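Local coordinates for serpin B3 (Homo sapiens, PDB 4ZK3), which belongs to the serpin family of protease inhibitors and, as the psoriasis-associated Pso p27, forms a compact structure that builds large aggregates, at residues A[183-186]-A[187-191]. Numbering follows the deposited sequence.
Sequences KGQW and EKKFN
Phe-190 turns the edge of its ring toward one face of the Trp-186 indole, an offset edge-to-face pair with the planes at 77° and the Phe-190 centroid 5.3 Å from that of the five-membered ring. The leading atom is CE1 of Phe-190, 3.7 Å from NE1 of Trp-186 and displaced toward the rim of the indole. Trp-186 suits this buried place because its broad apolar faces can be packed, one near-parallel to Tyr-236, while NE1 donates a hydrogen bond to O of Thr-337. Phe-190 offers a CH edge and packs on Leu-282 and Leu-284, with no polar side-chain atom to bury. Strand 174-185, between 99-110 and 340-351, is consistent with strand 3 of serpin β-sheet A beside an inserted reactive-centre loop; Trp-186 then sits at its end, probably in the breach. CG of Lys-189, anti to its own carbonyl carbon (chi1 -68°), starts an extended, flexible chain that crosses Gln-185 on the less buried side. CE of Lys-189 comes within 3.7 Å of OE1 of Gln-185, while NZ makes no hydrogen bond to that oxygen. The Glu-187 side chain heads away from 183-186, although its CB lies 3.7 Å from C of Trp-186; its OE2 forms a salt bridge with Lys-239.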
loop_
_atom_site.group_PDB
_atom_site.type_symbol
_atom_site.label_atom_id
_atom_site.label_comp_id
_atom_site.label_asym_id
_atom_site.label_seq_id
_atom_site.Cartn_x
_atom_site.Cartn_y
_atom_site.Cartn_z
ATOM N N LYS A 183 -5.365 12.198 -1.848
ATOM C CA LYS A 183 -5.091 13.426 -1.119
ATOM C C LYS A 183 -6.372 13.898 -0.482
ATOM O O LYS A 183 -7.364 13.972 -1.139
ATOM C CB LYS A 183 -4.533 14.522 -2.022
ATOM C CG LYS A 183 -4.047 15.765 -1.242
ATOM C CD LYS A 183 -3.607 16.893 -2.201
ATOM C CE LYS A 183 -3.380 18.200 -1.449
ATOM N NZ LYS A 183 -2.190 18.890 -2.046
ATOM N N GLY A 184 -6.401 14.106 0.816
ATOM C CA GLY A 184 -7.659 14.488 1.459
ATOM C C GLY A 184 -7.445 15.457 2.592
ATOM O O GLY A 184 -6.386 15.434 3.243
ATOM N N GLN A 185 -8.435 16.291 2.819
ATOM C CA GLN A 185 -8.498 17.173 3.984
ATOM C C GLN A 185 -8.957 16.422 5.249
ATOM O O GLN A 185 -9.883 15.633 5.167
ATOM C CB GLN A 185 -9.513 18.289 3.722
ATOM C CG GLN A 185 -9.199 19.232 2.542
ATOM C CD GLN A 185 -10.376 20.158 2.199
ATOM O OE1 GLN A 185 -11.150 20.566 3.063
ATOM N NE2 GLN A 185 -10.530 20.449 0.941
ATOM N N TRP A 186 -8.341 16.730 6.408
ATOM C CA TRP A 186 -8.828 16.275 7.699
ATOM C C TRP A 186 -10.191 16.813 7.832
ATOM O O TRP A 186 -10.454 17.905 7.358
ATOM C CB TRP A 186 -7.987 16.832 8.850
ATOM C CG TRP A 186 -6.618 16.353 8.912
ATOM C CD1 TRP A 186 -5.498 17.138 8.887
ATOM C CD2 TRP A 186 -6.136 14.987 8.943
ATOM N NE1 TRP A 186 -4.364 16.371 8.924
ATOM C CE2 TRP A 186 -4.715 15.048 8.977
ATOM C CE3 TRP A 186 -6.759 13.723 8.930
ATOM C CZ2 TRP A 186 -3.910 13.894 9.002
ATOM C CZ3 TRP A 186 -5.984 12.608 8.963
ATOM C CH2 TRP A 186 -4.566 12.680 8.997
ATOM N N GLU A 187 -11.066 16.066 8.471
ATOM C CA GLU A 187 -12.347 16.592 8.821
ATOM C C GLU A 187 -12.233 17.820 9.776
ATOM O O GLU A 187 -12.947 18.822 9.569
ATOM C CB GLU A 187 -13.202 15.504 9.452
ATOM C CG GLU A 187 -14.494 16.035 10.111
ATOM C CD GLU A 187 -15.347 14.907 10.627
ATOM O OE1 GLU A 187 -14.954 14.239 11.577
ATOM O OE2 GLU A 187 -16.379 14.640 10.015
ATOM N N LYS A 188 -11.390 17.679 10.808
ATOM C CA LYS A 188 -10.971 18.753 11.703
ATOM C C LYS A 188 -9.508 19.095 11.500
ATOM O O LYS A 188 -8.580 18.385 11.984
ATOM C CB LYS A 188 -11.182 18.333 13.125
ATOM C CG LYS A 188 -12.662 18.189 13.473
ATOM C CD LYS A 188 -12.923 17.454 14.791
ATOM C CE LYS A 188 -14.337 16.852 14.876
ATOM N NZ LYS A 188 -14.478 15.843 15.985
ATOM N N LYS A 189 -9.273 20.160 10.757
ATOM C CA LYS A 189 -7.924 20.586 10.454
ATOM C C LYS A 189 -7.142 21.011 11.693
ATOM O O LYS A 189 -7.702 21.283 12.717
ATOM C CB LYS A 189 -7.947 21.681 9.438
ATOM C CG LYS A 189 -8.421 21.185 8.100
ATOM C CD LYS A 189 -8.251 22.221 7.013
ATOM C CE LYS A 189 -8.764 21.669 5.696
ATOM N NZ LYS A 189 -8.145 22.453 4.603
ATOM N N PHE A 190 -5.822 20.927 11.619
ATOM C CA PHE A 190 -4.992 21.442 12.670
ATOM C C PHE A 190 -4.800 22.930 12.405
ATOM O O PHE A 190 -4.787 23.310 11.263
ATOM C CB PHE A 190 -3.653 20.749 12.641
ATOM C CG PHE A 190 -3.706 19.314 13.093
ATOM C CD1 PHE A 190 -4.005 18.284 12.176
ATOM C CD2 PHE A 190 -3.463 18.982 14.429
ATOM C CE1 PHE A 190 -4.049 16.965 12.591
ATOM C CE2 PHE A 190 -3.512 17.645 14.849
ATOM C CZ PHE A 190 -3.787 16.636 13.928
ATOM N N ASN A 191 -4.623 23.766 13.442
ATOM C CA ASN A 191 -4.185 25.166 13.229
ATOM C C ASN A 191 -2.676 25.318 13.152
ATOM O O ASN A 191 -1.958 24.919 14.084
ATOM C CB ASN A 191 -4.718 26.059 14.323
ATOM C CG ASN A 191 -4.559 27.557 13.979
ATOM O OD1 ASN A 191 -3.536 27.983 13.411
ATOM N ND2 ASN A 191 -5.585 28.351 14.306
#